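PDB 1T4W: transcription factor cep-1 from Caenorhabditis elegans, which activates transcription by binding the same consensus DNA sequence as p53, promoting apoptosis after DNA damage and other stress and supporting meiotic chromosome segregation in the nematode. Local coordinates for residues E1-L9 with E166-Q174; K12-A20 with W32-P40. All coordinates share one frame; numbering follows the deposited sequence.

Interaction 1. Residues E1-L9 with E166-Q174; sequences EKWMEIDVL and EILHAYIKQ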
loop_
_atom_site.group_PDB
_atom_site.type_symbol
_atom_site.label_atom_id
_atom_site.label_comp_id
_atom_site.label_asym_id
_atom_site.label_seq_id
_atom_site.Cartn_x
_atom_site.Cartn_y
_atom_site.Cartn_z
ATOM N N GLU A 1 -13.269 -18.319 -8.536
ATOM C CA GLU A 1 -13.705 -18.538 -7.125
ATOM C C GLU A 1 -13.625 -17.249 -6.306
ATOM O O GLU A 1 -14.651 -16.641 -5.990
ATOM C CB GLU A 1 -12.833 -19.597 -6.454
ATOM C CG GLU A 1 -13.270 -19.911 -5.037
ATOM C CD GLU A 1 -12.159 -20.506 -4.202
ATOM O OE1 GLU A 1 -11.531 -21.489 -4.655
ATOM O OE2 GLU A 1 -11.917 -19.993 -3.088
ATOM N N LYS A 2 -12.407 -16.851 -5.945
ATOM C CA LYS A 2 -12.206 -15.632 -5.172
ATOM C C LYS A 2 -10.910 -14.931 -5.567
ATOM O O LYS A 2 -9.909 -15.576 -5.880
ATOM C CB LYS A 2 -12.172 -15.946 -3.673
ATOM C CG LYS A 2 -10.978 -16.820 -3.241
ATOM C CD LYS A 2 -10.839 -16.913 -1.718
ATOM C CE LYS A 2 -9.661 -17.820 -1.318
ATOM N NZ LYS A 2 -9.422 -17.887 0.167
ATOM N N TRP A 3 -10.927 -13.606 -5.568
ATOM C CA TRP A 3 -9.713 -12.856 -5.890
ATOM C C TRP A 3 -9.775 -11.474 -5.279
ATOM O O TRP A 3 -10.843 -11.022 -4.833
ATOM C CB TRP A 3 -9.520 -12.727 -7.407
ATOM C CG TRP A 3 -10.720 -12.164 -8.112
ATOM C CD1 TRP A 3 -11.683 -12.870 -8.786
ATOM C CD2 TRP A 3 -11.105 -10.786 -8.194
ATOM N NE1 TRP A 3 -12.635 -12.016 -9.283
ATOM C CE2 TRP A 3 -12.309 -10.732 -8.934
ATOM C CE3 TRP A 3 -10.553 -9.589 -7.709
ATOM C CZ2 TRP A 3 -12.971 -9.528 -9.205
ATOM C CZ3 TRP A 3 -11.216 -8.388 -7.979
ATOM C CH2 TRP A 3 -12.412 -8.371 -8.719
ATOM N N MET A 4 -8.623 -10.812 -5.239
ATOM C CA MET A 4 -8.556 -9.446 -4.735
ATOM C C MET A 4 -7.466 -8.699 -5.476
ATOM O O MET A 4 -6.444 -9.275 -5.852
ATOM C CB MET A 4 -8.303 -9.395 -3.222
ATOM C CG MET A 4 -8.293 -7.942 -2.666
ATOM S SD MET A 4 -8.441 -7.803 -0.849
ATOM C CE MET A 4 -7.121 -8.726 -0.397
ATOM N N GLU A 5 -7.704 -7.418 -5.721
ATOM C CA GLU A 5 -6.740 -6.590 -6.425
ATOM C C GLU A 5 -6.659 -5.245 -5.759
ATOM O O GLU A 5 -7.655 -4.765 -5.215
ATOM C CB GLU A 5 -7.172 -6.338 -7.873
ATOM C CG GLU A 5 -7.204 -7.557 -8.781
ATOM C CD GLU A 5 -5.821 -8.079 -9.093
ATOM O OE1 GLU A 5 -4.908 -7.257 -9.329
ATOM O OE2 GLU A 5 -5.648 -9.312 -9.113
ATOM N N ILE A 6 -5.468 -4.648 -5.778
ATOM C CA ILE A 6 -5.319 -3.309 -5.253
ATOM C C ILE A 6 -4.794 -2.480 -6.438
ATOM O O ILE A 6 -3.943 -2.935 -7.183
ATOM C CB ILE A 6 -4.370 -3.246 -4.027
ATOM C CG1 ILE A 6 -4.200 -1.785 -3.613
ATOM C CG2 ILE A 6 -3.031 -3.946 -4.323
ATOM C CD1 ILE A 6 -3.542 -1.559 -2.262
ATOM N N ASP A 7 -5.345 -1.287 -6.643
ATOM C CA ASP A 7 -4.915 -0.438 -7.749
ATOM C C ASP A 7 -5.086 1.020 -7.373
ATOM O O ASP A 7 -5.774 1.338 -6.411
ATOM C CB ASP A 7 -5.771 -0.693 -8.995
ATOM C CG ASP A 7 -5.538 -2.044 -9.604
ATOM O OD1 ASP A 7 -4.524 -2.209 -10.321
ATOM O OD2 ASP A 7 -6.380 -2.940 -9.355
ATOM N N VAL A 8 -4.468 1.922 -8.125
ATOM C CA VAL A 8 -4.703 3.333 -7.833
ATOM C C VAL A 8 -5.896 3.688 -8.737
ATOM O O VAL A 8 -6.193 2.960 -9.673
ATOM C CB VAL A 8 -3.497 4.230 -8.208
ATOM C CG1 VAL A 8 -2.253 3.811 -7.402
ATOM C CG2 VAL A 8 -3.250 4.150 -9.714
ATOM N N LEU A 9 -6.599 4.771 -8.439
ATOM C CA LEU A 9 -7.716 5.190 -9.281
ATOM C C LEU A 9 -7.080 5.835 -10.515
ATOM O O LEU A 9 -6.740 7.009 -10.496
ATOM C CB LEU A 9 -8.577 6.204 -8.537
ATOM C CG LEU A 9 -9.848 6.708 -9.219
ATOM C CD1 LEU A 9 -10.717 5.520 -9.652
ATOM C CD2 LEU A 9 -10.611 7.604 -8.248
ATOM N N GLU A 166 -7.072 -14.418 7.563
ATOM C CA GLU A 166 -6.858 -13.771 6.271
ATOM C C GLU A 166 -7.472 -14.707 5.230
ATOM O O GLU A 166 -7.195 -15.912 5.248
ATOM C CB GLU A 166 -5.367 -13.632 5.967
ATOM C CG GLU A 166 -5.084 -13.258 4.515
ATOM C CD GLU A 166 -3.615 -13.438 4.115
ATOM O OE1 GLU A 166 -2.728 -13.276 4.979
ATOM O OE2 GLU A 166 -3.341 -13.719 2.928
ATOM N N ILE A 167 -8.324 -14.182 4.347
ATOM C CA ILE A 167 -8.891 -15.043 3.309
ATOM C C ILE A 167 -8.405 -14.635 1.908
ATOM O O ILE A 167 -8.439 -15.442 0.971
ATOM C CB ILE A 167 -10.456 -15.113 3.364
ATOM C CG1 ILE A 167 -11.084 -13.744 3.153
ATOM C CG2 ILE A 167 -10.906 -15.668 4.721
ATOM C CD1 ILE A 167 -12.624 -13.811 3.107
ATOM N N LEU A 168 -7.927 -13.398 1.777
ATOM C CA LEU A 168 -7.378 -12.903 0.503
ATOM C C LEU A 168 -6.374 -11.817 0.812
ATOM O O LEU A 168 -6.426 -11.212 1.881
ATOM C CB LEU A 168 -8.461 -12.292 -0.394
ATOM C CG LEU A 168 -9.433 -13.183 -1.182
ATOM C CD1 LEU A 168 -10.603 -12.335 -1.680
ATOM C CD2 LEU A 168 -8.716 -13.833 -2.347
ATOM N N HIS A 169 -5.475 -11.561 -0.130
ATOM C CA HIS A 169 -4.470 -10.509 0.038
ATOM C C HIS A 169 -4.092 -9.972 -1.319
ATOM O O HIS A 169 -4.395 -10.594 -2.335
ATOM C CB HIS A 169 -3.205 -11.015 0.775
ATOM C CG HIS A 169 -2.318 -11.917 -0.033
ATOM N ND1 HIS A 169 -2.686 -13.185 -0.415
ATOM C CD2 HIS A 169 -1.047 -11.748 -0.484
ATOM C CE1 HIS A 169 -1.687 -13.762 -1.063
ATOM N NE2 HIS A 169 -0.679 -12.910 -1.117
ATOM N N ALA A 170 -3.458 -8.802 -1.335
ATOM C CA ALA A 170 -3.013 -8.182 -2.583
ATOM C C ALA A 170 -2.007 -7.117 -2.201
ATOM O O ALA A 170 -1.989 -6.655 -1.064
ATOM C CB ALA A 170 -4.193 -7.536 -3.332
ATOM N N TYR A 171 -1.161 -6.725 -3.141
ATOM C CA TYR A 171 -0.200 -5.689 -2.838
ATOM C C TYR A 171 0.305 -4.991 -4.079
ATOM O O TYR A 171 0.121 -5.477 -5.202
ATOM C CB TYR A 171 0.997 -6.271 -2.053
ATOM C CG TYR A 171 1.677 -7.451 -2.732
ATOM C CD1 TYR A 171 2.555 -7.251 -3.798
ATOM C CD2 TYR A 171 1.400 -8.761 -2.342
ATOM C CE1 TYR A 171 3.131 -8.307 -4.463
ATOM C CE2 TYR A 171 1.976 -9.850 -3.007
ATOM C CZ TYR A 171 2.842 -9.602 -4.069
ATOM O OH TYR A 171 3.412 -10.628 -4.752
ATOM N N ILE A 172 0.886 -3.813 -3.851
ATOM C CA ILE A 172 1.558 -3.052 -4.885
ATOM C C ILE A 172 3.009 -3.463 -4.596
ATOM O O ILE A 172 3.582 -3.134 -3.553
ATOM C CB ILE A 172 1.388 -1.566 -4.707
ATOM C CG1 ILE A 172 -0.081 -1.208 -4.991
ATOM C CG2 ILE A 172 2.337 -0.810 -5.696
ATOM C CD1 ILE A 172 -0.434 0.228 -4.732
ATOM N N LYS A 173 3.562 -4.228 -5.520
ATOM C CA LYS A 173 4.897 -4.795 -5.395
ATOM C C LYS A 173 5.987 -3.809 -5.029
ATOM O O LYS A 173 6.852 -4.097 -4.199
ATOM C CB LYS A 173 5.214 -5.545 -6.697
ATOM C CG LYS A 173 6.450 -6.428 -6.664
ATOM C CD LYS A 173 7.576 -5.738 -7.349
ATOM C CE LYS A 173 8.809 -6.643 -7.506
ATOM N NZ LYS A 173 9.879 -5.888 -8.233
ATOM N N GLN A 174 5.976 -2.643 -5.649
ATOM C CA GLN A 174 6.968 -1.648 -5.291
ATOM C C GLN A 174 6.376 -0.257 -5.270
ATOM O O GLN A 174 5.737 0.175 -6.227
ATOM C CB GLN A 174 8.181 -1.653 -6.249
ATOM C CG GLN A 174 9.101 -0.443 -6.032
ATOM C CD GLN A 174 10.207 -0.363 -7.066
ATOM O OE1 GLN A 174 11.072 -1.218 -7.080
ATOM N NE2 GLN A 174 10.169 0.653 -7.951
#

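Interaction 2. Residues K12-A20 with W32-P40; sequences KVAKSSDMA and WTKMGCLVP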
loop_
_atom_site.group_PDB
_atom_site.type_symbol
_atom_site.label_atom_id
_atom_site.label_comp_id
_atom_site.label_asym_id
_atom_site.label_seq_id
_atom_site.Cartn_x
_atom_site.Cartn_y
_atom_site.Cartn_z
ATOM N N LYS A 12 -7.571 9.636 -12.143
ATOM C CA LYS A 12 -6.809 10.728 -11.558
ATOM C C LYS A 12 -5.296 10.589 -11.667
ATOM O O LYS A 12 -4.597 11.555 -11.955
ATOM C CB LYS A 12 -7.203 10.900 -10.098
ATOM C CG LYS A 12 -8.699 11.005 -9.890
ATOM C CD LYS A 12 -9.012 11.807 -8.638
ATOM C CE LYS A 12 -8.358 11.209 -7.405
ATOM N NZ LYS A 12 -8.467 12.133 -6.243
ATOM N N VAL A 13 -4.783 9.390 -11.450
ATOM C CA VAL A 13 -3.343 9.188 -11.513
ATOM C C VAL A 13 -2.744 9.387 -12.911
ATOM O O VAL A 13 -1.646 9.923 -13.048
ATOM C CB VAL A 13 -2.979 7.787 -10.967
ATOM C CG1 VAL A 13 -1.486 7.490 -11.172
ATOM C CG2 VAL A 13 -3.333 7.729 -9.480
ATOM N N ALA A 14 -3.488 8.972 -13.930
ATOM C CA ALA A 14 -3.089 9.053 -15.336
ATOM C C ALA A 14 -2.042 10.095 -15.764
ATOM O O ALA A 14 -1.000 9.730 -16.309
ATOM C CB ALA A 14 -4.340 9.194 -16.208
ATOM N N LYS A 15 -2.306 11.379 -15.538
ATOM C CA LYS A 15 -1.354 12.421 -15.945
ATOM C C LYS A 15 -0.879 13.323 -14.819
ATOM O O LYS A 15 -0.371 14.415 -15.070
ATOM C CB LYS A 15 -1.965 13.284 -17.050
ATOM C CG LYS A 15 -2.417 12.484 -18.267
ATOM C CD LYS A 15 -2.737 13.385 -19.439
ATOM C CE LYS A 15 -3.073 12.575 -20.684
ATOM N NZ LYS A 15 -3.250 13.459 -21.873
ATOM N N SER A 16 -1.030 12.866 -13.579
ATOM C CA SER A 16 -0.627 13.656 -12.427
ATOM C C SER A 16 0.887 13.865 -12.352
ATOM O O SER A 16 1.663 12.980 -12.706
ATOM C CB SER A 16 -1.089 12.968 -11.135
ATOM O OG SER A 16 -0.387 13.491 -10.027
ATOM N N SER A 17 1.300 15.039 -11.884
ATOM C CA SER A 17 2.720 15.337 -11.725
ATOM C C SER A 17 3.223 14.713 -10.437
ATOM O O SER A 17 4.399 14.398 -10.319
ATOM C CB SER A 17 2.966 16.850 -11.641
ATOM O OG SER A 17 2.672 17.493 -12.867
ATOM N N ASP A 18 2.311 14.531 -9.486
ATOM C CA ASP A 18 2.629 14.012 -8.157
ATOM C C ASP A 18 2.698 12.519 -7.937
ATOM O O ASP A 18 3.130 12.086 -6.864
ATOM C CB ASP A 18 1.629 14.556 -7.140
ATOM C CG ASP A 18 1.597 16.052 -7.116
ATOM O OD1 ASP A 18 2.535 16.663 -7.673
ATOM O OD2 ASP A 18 0.642 16.600 -6.530
ATOM N N MET A 19 2.233 11.742 -8.909
ATOM C CA MET A 19 2.235 10.282 -8.777
ATOM C C MET A 19 2.037 9.632 -10.123
ATOM O O MET A 19 1.523 10.253 -11.047
ATOM C CB MET A 19 1.122 9.841 -7.829
ATOM C CG MET A 19 -0.240 10.427 -8.209
ATOM S SD MET A 19 -1.462 10.259 -6.887
ATOM C CE MET A 19 -0.820 11.484 -5.698
ATOM N N ALA A 20 2.410 8.361 -10.208
ATOM C CA ALA A 20 2.315 7.599 -11.442
ATOM C C ALA A 20 2.292 6.118 -11.078
ATOM O O ALA A 20 2.904 5.694 -10.093
ATOM C CB ALA A 20 3.517 7.897 -12.318
ATOM N N TRP A 32 4.828 5.330 -7.921
ATOM C CA TRP A 32 5.819 6.347 -7.573
ATOM C C TRP A 32 4.941 7.518 -7.191
ATOM O O TRP A 32 3.987 7.823 -7.906
ATOM C CB TRP A 32 6.694 6.755 -8.768
ATOM C CG TRP A 32 7.544 5.634 -9.346
ATOM C CD1 TRP A 32 8.857 5.360 -9.071
ATOM C CD2 TRP A 32 7.118 4.657 -10.291
ATOM N NE1 TRP A 32 9.280 4.272 -9.802
ATOM C CE2 TRP A 32 8.229 3.818 -10.556
ATOM C CE3 TRP A 32 5.900 4.403 -10.939
ATOM C CZ2 TRP A 32 8.158 2.742 -11.445
ATOM C CZ3 TRP A 32 5.829 3.333 -11.823
ATOM C CH2 TRP A 32 6.954 2.517 -12.069
ATOM N N THR A 33 5.243 8.167 -6.072
ATOM C CA THR A 33 4.452 9.330 -5.633
ATOM C C THR A 33 5.327 10.239 -4.784
ATOM O O THR A 33 6.342 9.797 -4.245
ATOM C CB THR A 33 3.231 8.879 -4.764
ATOM O OG1 THR A 33 2.553 10.017 -4.212
ATOM C CG2 THR A 33 3.705 7.984 -3.624
ATOM N N LYS A 34 4.947 11.511 -4.677
ATOM C CA LYS A 34 5.688 12.443 -3.826
ATOM C C LYS A 34 5.110 12.235 -2.433
ATOM O O LYS A 34 3.996 11.722 -2.305
ATOM C CB LYS A 34 5.407 13.897 -4.219
ATOM C CG LYS A 34 5.831 14.318 -5.606
ATOM C CD LYS A 34 5.502 15.773 -5.723
ATOM C CE LYS A 34 5.743 16.304 -7.107
ATOM N NZ LYS A 34 5.539 17.777 -7.087
ATOM N N MET A 35 5.832 12.633 -1.387
ATOM C CA MET A 35 5.268 12.482 -0.048
ATOM C C MET A 35 4.266 13.627 0.159
ATOM O O MET A 35 4.281 14.601 -0.586
ATOM C CB MET A 35 6.368 12.491 1.033
ATOM C CG MET A 35 7.081 13.797 1.279
ATOM S SD MET A 35 8.061 13.719 2.852
ATOM C CE MET A 35 6.841 14.281 4.026
ATOM N N GLY A 36 3.379 13.505 1.139
ATOM C CA GLY A 36 2.405 14.564 1.358
ATOM C C GLY A 36 1.332 14.681 0.281
ATOM O O GLY A 36 0.641 15.688 0.210
ATOM N N CYS A 37 1.182 13.675 -0.573
ATOM C CA CYS A 37 0.152 13.745 -1.617
ATOM C C CYS A 37 -0.832 12.595 -1.476
ATOM O O CYS A 37 -0.437 11.463 -1.172
ATOM C CB CYS A 37 0.782 13.713 -3.026
ATOM S SG CYS A 37 1.811 15.184 -3.382
ATOM N N LEU A 38 -2.107 12.897 -1.701
ATOM C CA LEU A 38 -3.181 11.909 -1.591
ATOM C C LEU A 38 -3.198 10.975 -2.780
ATOM O O LEU A 38 -3.434 11.400 -3.910
ATOM C CB LEU A 38 -4.540 12.607 -1.470
ATOM C CG LEU A 38 -4.662 13.459 -0.199
ATOM C CD1 LEU A 38 -5.896 14.353 -0.283
ATOM C CD2 LEU A 38 -4.719 12.551 1.014
ATOM N N VAL A 39 -2.908 9.703 -2.533
ATOM C CA VAL A 39 -2.919 8.722 -3.607
ATOM C C VAL A 39 -4.253 7.972 -3.497
ATOM O O VAL A 39 -4.540 7.342 -2.485
ATOM C CB VAL A 39 -1.769 7.705 -3.485
ATOM C CG1 VAL A 39 -1.813 6.748 -4.663
ATOM C CG2 VAL A 39 -0.424 8.419 -3.417
ATOM N N PRO A 40 -5.079 8.041 -4.548
ATOM C CA PRO A 40 -6.391 7.380 -4.593
ATOM C C PRO A 40 -6.280 5.874 -4.858
ATOM O O PRO A 40 -5.899 5.446 -5.942
ATOM C CB PRO A 40 -7.120 8.129 -5.715
ATOM C CG PRO A 40 -5.991 8.458 -6.676
ATOM C CD PRO A 40 -4.833 8.857 -5.762
#

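Interaction 1. Residues E1-L9 with E166-Q174
The backbone of E5 lies closest to A170, CA to CA 5.6 Å, where strands 3-8 and 166-172 run alongside each other, their axes 5.8 Å apart at the closest and their N-to-C directions differing by 25°. No backbone hydrogen bond joins them; strand 3-8 pairs instead with strand 39-46, so side chains have to fill the interface. K2, M4 and I6 point across from strand 3-8 to meet L168, A170 and I172. The extended chain of K2 lies alongside L168, the two running opposite ways, CD lying 3.8 Å from CD2, and NZ bonds O of I167 at 2.8 Å, in the carbonyl plane on a lone pair. With an alanine in place of K2, the carbonyl of I167 would probably lose its ammonium mate and the L168 methyls part of their packing. M4, flexible and apolar, bends at chi3 (57°) to lay CE against the backbone of H169, with CB of L168 3.8 Å away. Small A170 admits the CG2 methyl of I6 at 3.9 Å from its CB, and the same methyl meets CG1 of I172 at 4.1 Å. Between M4 and I6, E5 points away, to a salt bridge with K29. At I167 and L168, both facing L159, the second strand makes a classic beta bulge. Facing strands from two sheets fit the beta sandwich of the p53-family DNA-binding domain, which this chain represents.

Interaction 2. Residues K12-A20 with W32-P40
A20 and W32 hold each other by two backbone bonds, A20 N to W32 O at 2.8 Å and W32 N to A20 O at 2.9 Å, as the hydrogen-bonded pair of the antiparallel hairpin formed by strands 19-23 and 29-33. With helix 181-194 close by, this is consistent with the loop-sheet-helix element that p53 uses in binding DNA. Two residues along, K34 N reaches O of D18 at 2.9 Å, nearly in line with that carbonyl. The same two residues add a weak salt bridge, OD1 to NZ, for which the long extended lysine is well suited. OG of S16 accepts from D18 N in an ST turn, shaping the bend that leads into the strand. Between these bonds M19 and T33 form a non-hydrogen-bonded pair with CA atoms only 4.0 Å apart. On their face M19 sets CG between its backbone N and carbonyl carbon (chi1 52°) and bends at chi3, which brings CE to 3.8 Å from CG2 of V39, close also to CB of C37, and SD to 3.8 Å from CD of P40. On the other face A20 is small enough to leave room for the indole of W32, whose ring meets F188 and whose CE3 edge comes 3.4 Å from O of A20. Outermost, the rigid ring of P40 is flanked by V13 and K12, with CE of K12 resting 3.7 Å from its CG.

How the interactions relate
Both contacts are partly buried, and each combines a buried apolar centre with lysines at the margin, yet their chemistry differs. Interaction 1 joins strands of different sheets and so relies on side chains, with one lysine-to-carbonyl bond. Interaction 2 pairs the strands of a hairpin through backbone bonds, and M19 packs from it onto strand 39-46, with the end of helix 10-13 joining in at P40. The two share elements: strands 3-8 and 39-46 are neighbours in one sheet, strands 29-33 and 166-177 in the other. They also meet directly, for L9 N probably bonds O of P40, and V8 packs on V13 and V39, so strand 3-8 links the two contacts through helix 10-13 and strand 39-46; interaction 2 lies nearer the zinc site.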